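Local coordinates for putative glycosyltransferase (Mannosyltransferase) involved in glycosylating the PBCV-1 major capsid protein (Paramecium bursaria Chlorella virus 1, PDB 2P6W) that is probably a viral glycosyltransferase, represented here by its manganese-binding N-terminal domain of GT-A type, thought to add sugar to the major capsid protein, at residues N86-N89 and K90-I94; P93-F97 and I98-D102; I120-G123 and V124-V127; K129-L132 and E133-K136. One frame throughout, in Å; residues are numbered along the deposited sequence.

Contact 1. Residues N86-N89 and K90-I94; sequences NPKN and KNKPI
Along one border of the flat amide of N89 passes the outer part of the K92 chain, with K92 CD 4.0 Å from N89 CG, tilted towards the face that the ring of F97 covers. The N86 amide lies towards the other face, and K88 NZ stands off the border on that side. K92 runs at a slant past the amide, its chain fully extended from CG outward, and its NZ ends beyond the end of the amide, somewhat out of its plane. K88 NZ lies 4.2 Å from K92 NZ, a like-charge pair that D190 may partly offset through a long, weak ion pair with K88.

The backbone beneath is a run of tight turns leaving strand 83-85. N86 opens it with an Asx turn, its OD1 accepting from K88 N at 3.1 Å, with the donor well above the carbonyl plane; N86 ND2 in turn is held by the carbonyls of K189 and A191. A short 3-10 segment at 87-88 follows, then a type I beta turn from N89 to K92, closed by K92 N to N89 O at 3.0 Å. Between them, K90 N makes a straight but weak bond (172°) to P87 O. K90 CG sits between its own N and carbonyl carbon (chi1 75°), which lays it against P87 O at 3.4 Å; from there the chain extends to a salt bridge with E31 of helix 20-36. A water accepts from N91 N and donates to K88 O, joining the two turns.

Contact 2. Residues P93-F97 and I98-D102; sequences PITSF and IDLSD
I94 CG1 stands beside its backbone N (chi1 -75°), which leaves CG2 anti to N; in I98 it is CG1 that is anti to N (chi1 -177°), and the two isoleucines run abreast in the same direction. The I98 torsion leaves its CG2 between N and carbonyl carbon, where it meets both the methyl and the carbonyl oxygen of I94: I98 CG2 is 3.6 Å from I94 CG2, methyl to methyl, and 3.4 Å from I94 O.

That carbonyl is the pivot of a single helix-like turn at 94-96, which lacks the full set of regular helical bonds. I94 O accepts from F97 N at 3.0 Å and, more weakly and with a bent geometry (132°), from I98 N at 3.2 Å. At the start of the turn P93 O is gripped twice by S96: its hydroxyl OG donates at 2.6 Å in the carbonyl plane, and its backbone N also donates. Where the chain leaves the turn, T95 CA gives a C-H...O contact to I98 O at 3.5 Å, and T95 CG2 touches L100 CD1 loosely. Further on, D99 OD1 makes an Asx turn, taking S101 N on its anti side but well out of the carboxylate plane, and S101 OG through its syn lone pair, which pins the orientation of the exposed carboxylate.

I94 packs on Y32 of helix 20-36 and L77 of strand 75-79, I98 and L100, after the turn, on H108 of strand 107-110, L100 also on W75, and F97 on T176 and L192.

Contact 3. Residues I120-G123 and V124-V127; sequences INTG and VKFV
T122 and K125 point to one side of the chain and N121 and V124 to the other as the turn runs into strand 124-128. On the first side the T122 methyl lies alongside the middle of the lysine chain, CG2 to K125 CD 4.3 Å, while K125 CB rests near T122 O. The K125 chain starts straight, CG anti to N, then bends at chi3 (71°), carrying NZ to salt bridges with E153 and E135; E153 also bonds the T122 hydroxyl, so one carboxylate joins both side chains.

On the other side V124 CG2 is folded back beside its own N and packs against the preceding peptide, 3.5 Å from G123 C, while the isopropyl group as a whole faces L77, L79 and F110 of the flanking strands. N121 turns its amide forward, with CG anti to N, and OD1 accepts from G123 N at 2.9 Å with an N-H...O angle of 153° and the donor tilted 30° from the carbonyl plane. This is an Asx turn. The amide is further fixed by E112 at ND2 and N178 at OD1. Across the bend, a water donates to N121 O and to V124 O, 2.7 Å from each, spanning two carbonyls that approach each other.

G123 bonds through its backbone to D80, and N121 lies against H195; both partners ligate manganese. The arrangement is that of a turn lining the metal and nucleotide-sugar site beside the DxD motif (D80, D82) of a GT-A domain.

Contact 4. Residues K129-L132 and E133-K136; sequences KDAL and EIEK
This is a helix start: the chain leaves strand 124-128, makes a short 3-10 turn at 129-130 and enters helix 132-140, with A131 at the N-cap. The first helical bonds cross from one half to the other, E135 N to A131 O at 3.0 Å, nearly along the C=O axis, and K136 N to L132 O at 3.1 Å. An alanine cap has no polar side chain to offer the first turn, and E133 N donates instead to a water 2.9 Å away, which is linked weakly to K129 O.

Side chains pack beside these carbonyls. I134 CB sits 3.3 Å from A131 O, and its CD1 reaches back to A131 CB at 4.1 Å, methyl against methyl. E135 CG also lies by A131 O before the chain bends at chi2 (-75°). On the outer surface E133 bends likewise and K136 runs extended, bringing K136 NZ to E133 OE2 at 2.9 Å on the syn side of the carboxylate, an i to i+3 salt bridge across about one turn of the helix. K129 and D130 form a second surface pair.

Inward, L132 packs on I63 and A67 of helix 59-69 and on F76 of strand 75-79; A131 and I134 cover Y107 of strand 107-110; and the carboxylate of E135 is held by the hydroxyls of Y107 and S60, fastening the new helix to the sheet and to helix 59-69.

From the N terminus, the four contacts come in series, each local in the chain, and none encloses another. Contact 1 turns the chain after strand 83-85, and contact 2, sharing P93 and I94 with it, carries the chain on towards strand 107-110; F97 of contact 2 packs back on K92 and N89. After strand 107-110, contact 3 closes the loop that leads into strand 124-128. It meets contacts 1 and 2 through F126, whose CZ lies 3.8 Å from I94 CG2. Contact 4 then starts helix 132-140, tied to contact 3 by the salt bridge from K125 to E135, but makes no touch with contacts 1 and 2.

Contact 1. Residues N86-N89 and K90-I94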
ATOM      1  N   ASN A  86     -10.810   1.545   8.150  1.00 22.92           N
ATOM      2  CA  ASN A  86     -11.584   1.376   9.386  1.00 23.86           C
ATOM      3  C   ASN A  86     -12.855   2.249   9.362  1.00 23.81           C
ATOM      4  O   ASN A  86     -12.747   3.478   9.354  1.00 23.11           O
ATOM      5  CB  ASN A  86     -10.704   1.779  10.570  1.00 24.12           C
ATOM      6  CG  ASN A  86     -11.433   1.728  11.909  1.00 26.56           C
ATOM      7  OD1 ASN A  86     -12.543   1.203  12.015  1.00 27.54           O
ATOM      8  ND2 ASN A  86     -10.807   2.288  12.937  1.00 27.66           N
ATOM      9  N   PRO A  87     -14.050   1.623   9.354  1.00 24.66           N
ATOM     10  CA  PRO A  87     -15.287   2.428   9.280  1.00 25.42           C
ATOM     11  C   PRO A  87     -15.377   3.526  10.344  1.00 26.00           C
ATOM     12  O   PRO A  87     -15.917   4.608  10.061  1.00 26.40           O
ATOM     13  CB  PRO A  87     -16.399   1.390   9.466  1.00 25.51           C
ATOM     14  CG  PRO A  87     -15.805   0.112   8.991  1.00 26.25           C
ATOM     15  CD  PRO A  87     -14.338   0.178   9.367  1.00 24.46           C
ATOM     16  N   LYS A  88     -14.843   3.266  11.537  1.00 26.93           N
ATOM     17  CA  LYS A  88     -14.918   4.237  12.641  1.00 28.16           C
ATOM     18  C   LYS A  88     -14.200   5.541  12.280  1.00 27.53           C
ATOM     19  O   LYS A  88     -14.553   6.621  12.790  1.00 27.12           O
ATOM     20  CB  LYS A  88     -14.342   3.655  13.948  1.00 28.87           C
ATOM     21  CG  LYS A  88     -14.313   4.663  15.111  1.00 31.07           C
ATOM     22  CD  LYS A  88     -13.388   4.224  16.240  1.00 31.00           C
ATOM     23  CE  LYS A  88     -13.189   5.331  17.279  1.00 33.37           C
ATOM     24  NZ  LYS A  88     -12.582   6.574  16.703  1.00 36.15           N
ATOM     25  N   ASN A  89     -13.219   5.439  11.382  1.00 26.66           N
ATOM     26  CA  ASN A  89     -12.385   6.577  11.012  1.00 26.06           C
ATOM     27  C   ASN A  89     -12.493   7.056   9.561  1.00 25.96           C
ATOM     28  O   ASN A  89     -11.715   7.902   9.118  1.00 25.95           O
ATOM     29  CB  ASN A  89     -10.926   6.313  11.385  1.00 26.43           C
ATOM     30  CG  ASN A  89     -10.661   6.566  12.844  1.00 28.07           C
ATOM     31  OD1 ASN A  89      -9.878   5.868  13.482  1.00 30.02           O
ATOM     32  ND2 ASN A  89     -11.360   7.548  13.399  1.00 27.75           N
ATOM     33  N   LYS A  90     -13.480   6.545   8.835  1.00 24.85           N
ATOM     34  CA  LYS A  90     -13.617   6.853   7.414  1.00 25.31           C
ATOM     35  C   LYS A  90     -13.874   8.337   7.120  1.00 25.17           C
ATOM     36  O   LYS A  90     -13.582   8.807   6.019  1.00 24.33           O
ATOM     37  CB  LYS A  90     -14.704   5.972   6.773  1.00 25.11           C
ATOM     38  CG  LYS A  90     -16.110   6.412   7.141  1.00 25.57           C
ATOM     39  CD  LYS A  90     -17.176   5.636   6.352  1.00 25.78           C
ATOM     40  CE  LYS A  90     -18.527   6.305   6.551  1.00 28.38           C
ATOM     41  NZ  LYS A  90     -19.636   5.473   6.010  1.00 30.40           N
ATOM     42  N   ASN A  91     -14.399   9.080   8.098  1.00 24.94           N
ATOM     43  CA  ASN A  91     -14.633  10.510   7.892  1.00 25.39           C
ATOM     44  C   ASN A  91     -13.419  11.388   8.208  1.00 25.41           C
ATOM     45  O   ASN A  91     -13.507  12.621   8.185  1.00 25.74           O
ATOM     46  CB  ASN A  91     -15.883  10.991   8.653  1.00 25.57           C
ATOM     47  CG  ASN A  91     -17.151  10.321   8.166  1.00 28.26           C
ATOM     48  OD1 ASN A  91     -17.898   9.733   8.952  1.00 32.37           O
ATOM     49  ND2 ASN A  91     -17.397  10.398   6.858  1.00 28.25           N
ATOM     50  N   LYS A  92     -12.276  10.756   8.469  1.00 25.06           N
ATOM     51  CA  LYS A  92     -11.065  11.510   8.781  1.00 25.01           C
ATOM     52  C   LYS A  92     -10.065  11.423   7.636  1.00 24.55           C
ATOM     53  O   LYS A  92      -9.777  10.316   7.156  1.00 25.30           O
ATOM     54  CB  LYS A  92     -10.426  10.996  10.066  1.00 25.39           C
ATOM     55  CG  LYS A  92     -11.282  11.202  11.315  1.00 27.05           C
ATOM     56  CD  LYS A  92     -10.640  10.526  12.498  1.00 30.93           C
ATOM     57  CE  LYS A  92     -11.432  10.739  13.789  1.00 31.98           C
ATOM     58  NZ  LYS A  92     -10.826   9.948  14.913  1.00 33.98           N
ATOM     59  N   PRO A  93      -9.522  12.580   7.199  1.00 24.39           N
ATOM     60  CA  PRO A  93      -8.627  12.578   6.042  1.00 24.14           C
ATOM     61  C   PRO A  93      -7.262  12.022   6.399  1.00 23.82           C
ATOM     62  O   PRO A  93      -6.880  12.001   7.573  1.00 23.85           O
ATOM     63  CB  PRO A  93      -8.511  14.054   5.681  1.00 24.38           C
ATOM     64  CG  PRO A  93      -8.662  14.764   7.006  1.00 24.39           C
ATOM     65  CD  PRO A  93      -9.685  13.936   7.764  1.00 24.43           C
ATOM     66  N   ILE A  94      -6.527  11.602   5.375  1.00 23.70           N
ATOM     67  CA  ILE A  94      -5.223  10.983   5.561  1.00 23.61           C
ATOM     68  C   ILE A  94      -4.281  11.922   6.301  1.00 23.82           C
ATOM     69  O   ILE A  94      -3.454  11.491   7.104  1.00 23.50           O
ATOM     70  CB  ILE A  94      -4.620  10.605   4.191  1.00 23.15           C
ATOM     71  CG1 ILE A  94      -5.323   9.361   3.619  1.00 23.57           C
ATOM     72  CG2 ILE A  94      -3.101  10.412   4.305  1.00 24.52           C
ATOM     73  CD1 ILE A  94      -5.035   9.121   2.126  1.00 22.99           C
TER
HETATM   74  O   HOH W   1     -14.784   9.018  10.899  1.00 32.64           O

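Contact 2. Residues P93-F97 and I98-D102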
ATOM      1  N   PRO A  93      -9.522  12.580   7.199  1.00 24.39           N
ATOM      2  CA  PRO A  93      -8.627  12.578   6.042  1.00 24.14           C
ATOM      3  C   PRO A  93      -7.262  12.022   6.399  1.00 23.82           C
ATOM      4  O   PRO A  93      -6.880  12.001   7.573  1.00 23.85           O
ATOM      5  CB  PRO A  93      -8.511  14.054   5.681  1.00 24.38           C
ATOM      6  CG  PRO A  93      -8.662  14.764   7.006  1.00 24.39           C
ATOM      7  CD  PRO A  93      -9.685  13.936   7.764  1.00 24.43           C
ATOM      8  N   ILE A  94      -6.527  11.602   5.375  1.00 23.70           N
ATOM      9  CA  ILE A  94      -5.223  10.983   5.561  1.00 23.61           C
ATOM     10  C   ILE A  94      -4.281  11.922   6.301  1.00 23.82           C
ATOM     11  O   ILE A  94      -3.454  11.491   7.104  1.00 23.50           O
ATOM     12  CB  ILE A  94      -4.620  10.605   4.191  1.00 23.15           C
ATOM     13  CG1 ILE A  94      -5.323   9.361   3.619  1.00 23.57           C
ATOM     14  CG2 ILE A  94      -3.101  10.412   4.305  1.00 24.52           C
ATOM     15  CD1 ILE A  94      -5.035   9.121   2.126  1.00 22.99           C
ATOM     16  N   THR A  95      -4.431  13.213   6.011  1.00 24.70           N
ATOM     17  CA  THR A  95      -3.581  14.257   6.562  1.00 25.90           C
ATOM     18  C   THR A  95      -3.830  14.501   8.055  1.00 25.52           C
ATOM     19  O   THR A  95      -3.042  15.200   8.705  1.00 26.02           O
ATOM     20  CB  THR A  95      -3.707  15.543   5.725  1.00 26.51           C
ATOM     21  OG1 THR A  95      -5.093  15.818   5.492  1.00 29.24           O
ATOM     22  CG2 THR A  95      -3.002  15.346   4.372  1.00 27.28           C
ATOM     23  N   SER A  96      -4.900  13.922   8.615  1.00 25.13           N
ATOM     24  CA  SER A  96      -5.085  13.967  10.064  1.00 25.29           C
ATOM     25  C   SER A  96      -4.176  12.965  10.777  1.00 25.02           C
ATOM     26  O   SER A  96      -3.997  13.044  11.995  1.00 24.82           O
ATOM     27  CB  SER A  96      -6.549  13.741  10.466  1.00 26.45           C
ATOM     28  OG  SER A  96      -6.974  12.439  10.099  1.00 28.88           O
ATOM     29  N   PHE A  97      -3.609  12.024  10.007  1.00 23.88           N
ATOM     30  CA  PHE A  97      -2.813  10.910  10.553  1.00 24.14           C
ATOM     31  C   PHE A  97      -1.331  11.009  10.206  1.00 24.05           C
ATOM     32  O   PHE A  97      -0.490  10.387  10.868  1.00 24.70           O
ATOM     33  CB  PHE A  97      -3.346   9.570  10.025  1.00 24.18           C
ATOM     34  CG  PHE A  97      -4.718   9.225  10.536  1.00 23.85           C
ATOM     35  CD1 PHE A  97      -4.881   8.564  11.760  1.00 23.51           C
ATOM     36  CD2 PHE A  97      -5.840   9.564   9.803  1.00 22.49           C
ATOM     37  CE1 PHE A  97      -6.154   8.264  12.242  1.00 22.91           C
ATOM     38  CE2 PHE A  97      -7.119   9.249  10.265  1.00 23.21           C
ATOM     39  CZ  PHE A  97      -7.275   8.599  11.478  1.00 22.90           C
ATOM     40  N   ILE A  98      -1.016  11.765   9.156  1.00 23.77           N
ATOM     41  CA  ILE A  98       0.362  11.898   8.694  1.00 24.08           C
ATOM     42  C   ILE A  98       0.629  13.287   8.133  1.00 24.55           C
ATOM     43  O   ILE A  98      -0.241  13.889   7.502  1.00 25.04           O
ATOM     44  CB  ILE A  98       0.732  10.771   7.651  1.00 24.40           C
ATOM     45  CG1 ILE A  98       2.197  10.860   7.220  1.00 23.72           C
ATOM     46  CG2 ILE A  98      -0.195  10.791   6.450  1.00 24.45           C
ATOM     47  CD1 ILE A  98       2.698   9.594   6.496  1.00 24.27           C
ATOM     48  N   ASP A  99       1.832  13.792   8.399  1.00 24.82           N
ATOM     49  CA  ASP A  99       2.270  15.098   7.942  1.00 25.59           C
ATOM     50  C   ASP A  99       2.985  14.901   6.603  1.00 25.98           C
ATOM     51  O   ASP A  99       4.074  14.311   6.562  1.00 25.80           O
ATOM     52  CB  ASP A  99       3.225  15.676   8.992  1.00 25.42           C
ATOM     53  CG  ASP A  99       3.823  17.005   8.593  1.00 26.76           C
ATOM     54  OD1 ASP A  99       3.491  17.540   7.518  1.00 26.93           O
ATOM     55  OD2 ASP A  99       4.629  17.521   9.397  1.00 30.94           O
ATOM     56  N   LEU A 100       2.367  15.390   5.524  1.00 26.26           N
ATOM     57  CA  LEU A 100       2.933  15.265   4.174  1.00 27.54           C
ATOM     58  C   LEU A 100       3.574  16.563   3.673  1.00 28.22           C
ATOM     59  O   LEU A 100       3.812  16.717   2.469  1.00 29.78           O
ATOM     60  CB  LEU A 100       1.857  14.787   3.185  1.00 27.46           C
ATOM     61  CG  LEU A 100       1.276  13.391   3.459  1.00 28.23           C
ATOM     62  CD1 LEU A 100       0.124  13.098   2.506  1.00 27.48           C
ATOM     63  CD2 LEU A 100       2.355  12.319   3.378  1.00 26.69           C
ATOM     64  N   SER A 101       3.874  17.477   4.590  1.00 28.19           N
ATOM     65  CA  SER A 101       4.307  18.829   4.214  1.00 28.18           C
ATOM     66  C   SER A 101       5.775  18.989   3.839  1.00 28.73           C
ATOM     67  O   SER A 101       6.128  20.018   3.236  1.00 29.37           O
ATOM     68  CB  SER A 101       3.957  19.831   5.316  1.00 27.84           C
ATOM     69  OG  SER A 101       4.728  19.581   6.464  1.00 27.64           O
ATOM     70  N   ASP A 102       6.641  18.037   4.203  1.00 27.97           N
ATOM     71  CA  ASP A 102       8.072  18.181   3.883  1.00 27.68           C
ATOM     72  C   ASP A 102       8.294  17.907   2.397  1.00 27.52           C
ATOM     73  O   ASP A 102       8.119  16.771   1.946  1.00 27.87           O
ATOM     74  CB  ASP A 102       8.946  17.241   4.727  1.00 27.28           C
ATOM     75  CG  ASP A 102      10.454  17.417   4.467  1.00 27.06           C
ATOM     76  OD1 ASP A 102      10.857  18.093   3.499  1.00 26.94           O
ATOM     77  OD2 ASP A 102      11.252  16.870   5.255  1.00 27.21           O
TER

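Contact 3. Residues I120-G123 and V124-V127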
ATOM      1  N   ILE A 120      10.493  -2.762   7.111  1.00 18.96           N
ATOM      2  CA  ILE A 120       9.296  -2.041   6.660  1.00 19.95           C
ATOM      3  C   ILE A 120       8.267  -3.026   6.123  1.00 20.09           C
ATOM      4  O   ILE A 120       8.616  -4.125   5.650  1.00 20.81           O
ATOM      5  CB  ILE A 120       9.602  -0.929   5.594  1.00 19.85           C
ATOM      6  CG1 ILE A 120      10.264  -1.525   4.335  1.00 20.80           C
ATOM      7  CG2 ILE A 120      10.489   0.145   6.184  1.00 21.77           C
ATOM      8  CD1 ILE A 120      10.414  -0.538   3.162  1.00 19.60           C
ATOM      9  N   ASN A 121       6.996  -2.622   6.192  1.00 19.62           N
ATOM     10  CA  ASN A 121       5.937  -3.390   5.557  1.00 20.80           C
ATOM     11  C   ASN A 121       5.270  -2.504   4.514  1.00 20.28           C
ATOM     12  O   ASN A 121       4.655  -1.490   4.865  1.00 20.91           O
ATOM     13  CB  ASN A 121       4.938  -3.846   6.618  1.00 21.35           C
ATOM     14  CG  ASN A 121       3.803  -4.641   6.037  1.00 22.36           C
ATOM     15  OD1 ASN A 121       3.025  -4.137   5.215  1.00 21.96           O
ATOM     16  ND2 ASN A 121       3.650  -5.879   6.510  1.00 24.46           N
ATOM     17  N   THR A 122       5.399  -2.887   3.236  1.00 20.40           N
ATOM     18  CA  THR A 122       4.962  -2.016   2.143  1.00 20.90           C
ATOM     19  C   THR A 122       3.536  -2.305   1.673  1.00 20.58           C
ATOM     20  O   THR A 122       3.150  -1.902   0.573  1.00 20.89           O
ATOM     21  CB  THR A 122       5.937  -2.067   0.941  1.00 21.14           C
ATOM     22  OG1 THR A 122       6.145  -3.429   0.554  1.00 22.53           O
ATOM     23  CG2 THR A 122       7.284  -1.388   1.290  1.00 19.69           C
ATOM     24  N   GLY A 123       2.744  -2.950   2.536  1.00 21.01           N
ATOM     25  CA  GLY A 123       1.315  -3.154   2.273  1.00 20.22           C
ATOM     26  C   GLY A 123       0.574  -1.822   2.204  1.00 20.14           C
ATOM     27  O   GLY A 123      -0.515  -1.725   1.626  1.00 20.50           O
ATOM     28  N   VAL A 124       1.170  -0.800   2.821  1.00 19.77           N
ATOM     29  CA  VAL A 124       0.729   0.604   2.728  1.00 19.85           C
ATOM     30  C   VAL A 124       1.990   1.419   2.442  1.00 20.19           C
ATOM     31  O   VAL A 124       2.952   1.333   3.208  1.00 20.46           O
ATOM     32  CB  VAL A 124       0.116   1.108   4.057  1.00 19.64           C
ATOM     33  CG1 VAL A 124      -0.321   2.552   3.908  1.00 18.40           C
ATOM     34  CG2 VAL A 124      -1.102   0.239   4.441  1.00 20.06           C
ATOM     35  N   LYS A 125       1.988   2.179   1.345  1.00 20.63           N
ATOM     36  CA  LYS A 125       3.213   2.849   0.888  1.00 20.02           C
ATOM     37  C   LYS A 125       2.835   4.118   0.145  1.00 20.79           C
ATOM     38  O   LYS A 125       2.085   4.067  -0.842  1.00 20.98           O
ATOM     39  CB  LYS A 125       4.008   1.924  -0.054  1.00 20.78           C
ATOM     40  CG  LYS A 125       5.277   2.530  -0.627  1.00 20.89           C
ATOM     41  CD  LYS A 125       6.009   1.558  -1.573  1.00 21.34           C
ATOM     42  CE  LYS A 125       5.265   1.360  -2.899  1.00 22.52           C
ATOM     43  NZ  LYS A 125       6.190   0.714  -3.937  1.00 22.68           N
ATOM     44  N   PHE A 126       3.341   5.252   0.635  1.00 20.49           N
ATOM     45  CA  PHE A 126       3.146   6.557   0.003  1.00 20.50           C
ATOM     46  C   PHE A 126       4.326   6.842  -0.894  1.00 21.06           C
ATOM     47  O   PHE A 126       5.469   6.761  -0.453  1.00 20.79           O
ATOM     48  CB  PHE A 126       3.116   7.674   1.053  1.00 20.06           C
ATOM     49  CG  PHE A 126       1.870   7.709   1.897  1.00 19.39           C
ATOM     50  CD1 PHE A 126       0.859   8.613   1.609  1.00 20.18           C
ATOM     51  CD2 PHE A 126       1.734   6.884   3.023  1.00 21.02           C
ATOM     52  CE1 PHE A 126      -0.300   8.687   2.408  1.00 21.86           C
ATOM     53  CE2 PHE A 126       0.570   6.953   3.827  1.00 21.62           C
ATOM     54  CZ  PHE A 126      -0.429   7.861   3.517  1.00 22.42           C
ATOM     55  N   VAL A 127       4.033   7.205  -2.142  1.00 21.09           N
ATOM     56  CA  VAL A 127       5.054   7.485  -3.151  1.00 20.79           C
ATOM     57  C   VAL A 127       4.769   8.850  -3.782  1.00 20.45           C
ATOM     58  O   VAL A 127       3.709   9.045  -4.383  1.00 20.74           O
ATOM     59  CB  VAL A 127       5.004   6.433  -4.294  1.00 20.59           C
ATOM     60  CG1 VAL A 127       6.175   6.642  -5.256  1.00 22.68           C
ATOM     61  CG2 VAL A 127       5.026   5.020  -3.738  1.00 20.73           C
TER
HETATM   62  O   HOH W   2       5.521   0.971   4.054  1.00 21.05           O

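Contact 4. Residues K129-L132 and E133-K136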
ATOM      1  N   LYS A 129       4.929  11.909  -6.460  1.00 20.73           N
ATOM      2  CA  LYS A 129       4.970  11.897  -7.923  1.00 21.18           C
ATOM      3  C   LYS A 129       6.383  11.907  -8.485  1.00 20.81           C
ATOM      4  O   LYS A 129       6.615  11.367  -9.567  1.00 21.38           O
ATOM      5  CB  LYS A 129       4.147  13.037  -8.527  1.00 21.83           C
ATOM      6  CG  LYS A 129       4.617  14.402  -8.147  1.00 24.35           C
ATOM      7  CD  LYS A 129       4.304  15.417  -9.258  1.00 30.13           C
ATOM      8  CE  LYS A 129       4.677  16.834  -8.835  1.00 32.44           C
ATOM      9  NZ  LYS A 129       6.144  17.104  -8.857  1.00 34.94           N
ATOM     10  N   ASP A 130       7.326  12.518  -7.767  1.00 20.63           N
ATOM     11  CA  ASP A 130       8.699  12.639  -8.265  1.00 21.33           C
ATOM     12  C   ASP A 130       9.476  11.341  -8.102  1.00 21.18           C
ATOM     13  O   ASP A 130      10.638  11.275  -8.497  1.00 21.64           O
ATOM     14  CB  ASP A 130       9.442  13.809  -7.606  1.00 21.36           C
ATOM     15  CG  ASP A 130       8.930  15.168  -8.089  1.00 23.20           C
ATOM     16  OD1 ASP A 130       8.403  15.255  -9.220  1.00 27.76           O
ATOM     17  OD2 ASP A 130       9.058  16.165  -7.367  1.00 24.20           O
ATOM     18  N   ALA A 131       8.832  10.330  -7.514  1.00 20.59           N
ATOM     19  CA  ALA A 131       9.427   8.993  -7.410  1.00 20.29           C
ATOM     20  C   ALA A 131       8.820   7.999  -8.407  1.00 19.94           C
ATOM     21  O   ALA A 131       9.096   6.795  -8.330  1.00 20.60           O
ATOM     22  CB  ALA A 131       9.316   8.450  -5.981  1.00 20.60           C
ATOM     23  N   LEU A 132       8.027   8.484  -9.368  1.00 20.59           N
ATOM     24  CA  LEU A 132       7.466   7.553 -10.356  1.00 20.77           C
ATOM     25  C   LEU A 132       8.565   6.867 -11.163  1.00 20.96           C
ATOM     26  O   LEU A 132       8.454   5.677 -11.473  1.00 21.00           O
ATOM     27  CB  LEU A 132       6.512   8.266 -11.303  1.00 21.67           C
ATOM     28  CG  LEU A 132       5.147   8.601 -10.719  1.00 22.49           C
ATOM     29  CD1 LEU A 132       4.408   9.493 -11.715  1.00 22.42           C
ATOM     30  CD2 LEU A 132       4.306   7.359 -10.396  1.00 23.99           C
ATOM     31  N   GLU A 133       9.635   7.594 -11.476  1.00 20.49           N
ATOM     32  CA  GLU A 133      10.716   6.983 -12.264  1.00 21.42           C
ATOM     33  C   GLU A 133      11.476   5.959 -11.426  1.00 21.20           C
ATOM     34  O   GLU A 133      12.009   4.972 -11.946  1.00 22.19           O
ATOM     35  CB  GLU A 133      11.635   8.074 -12.807  1.00 21.66           C
ATOM     36  CG  GLU A 133      10.963   8.852 -13.932  1.00 21.27           C
ATOM     37  CD  GLU A 133      10.852   8.025 -15.190  1.00 23.78           C
ATOM     38  OE1 GLU A 133      11.879   7.446 -15.611  1.00 24.04           O
ATOM     39  OE2 GLU A 133       9.736   7.960 -15.752  1.00 22.31           O
ATOM     40  N   ILE A 134      11.491   6.185 -10.117  1.00 21.30           N
ATOM     41  CA  ILE A 134      12.062   5.204  -9.191  1.00 20.81           C
ATOM     42  C   ILE A 134      11.244   3.928  -9.170  1.00 21.10           C
ATOM     43  O   ILE A 134      11.803   2.829  -9.223  1.00 21.77           O
ATOM     44  CB  ILE A 134      12.175   5.758  -7.764  1.00 20.72           C
ATOM     45  CG1 ILE A 134      13.184   6.916  -7.750  1.00 20.09           C
ATOM     46  CG2 ILE A 134      12.568   4.633  -6.801  1.00 20.07           C
ATOM     47  CD1 ILE A 134      13.354   7.593  -6.388  1.00 21.70           C
ATOM     48  N   GLU A 135       9.920   4.065  -9.104  1.00 20.41           N
ATOM     49  CA  GLU A 135       9.064   2.877  -9.128  1.00 20.19           C
ATOM     50  C   GLU A 135       9.252   2.084 -10.429  1.00 20.46           C
ATOM     51  O   GLU A 135       9.173   0.856 -10.440  1.00 21.03           O
ATOM     52  CB  GLU A 135       7.615   3.269  -8.940  1.00 20.23           C
ATOM     53  CG  GLU A 135       7.334   3.727  -7.510  1.00 20.61           C
ATOM     54  CD  GLU A 135       7.287   2.546  -6.546  1.00 21.72           C
ATOM     55  OE1 GLU A 135       6.645   1.532  -6.875  1.00 22.47           O
ATOM     56  OE2 GLU A 135       7.889   2.614  -5.459  1.00 23.29           O
ATOM     57  N   LYS A 136       9.497   2.789 -11.528  1.00 20.26           N
ATOM     58  CA  LYS A 136       9.791   2.113 -12.779  1.00 21.13           C
ATOM     59  C   LYS A 136      11.020   1.216 -12.633  1.00 20.95           C
ATOM     60  O   LYS A 136      11.035   0.089 -13.142  1.00 21.02           O
ATOM     61  CB  LYS A 136      10.015   3.106 -13.922  1.00 21.68           C
ATOM     62  CG  LYS A 136       8.754   3.719 -14.479  1.00 22.21           C
ATOM     63  CD  LYS A 136       9.067   4.554 -15.726  1.00 23.59           C
ATOM     64  CE  LYS A 136       7.865   5.342 -16.233  1.00 25.47           C
ATOM     65  NZ  LYS A 136       8.266   6.142 -17.437  1.00 26.83           N
TER
HETATM   66  O   HOH W   3       9.482  10.468 -11.350  1.00 25.39           O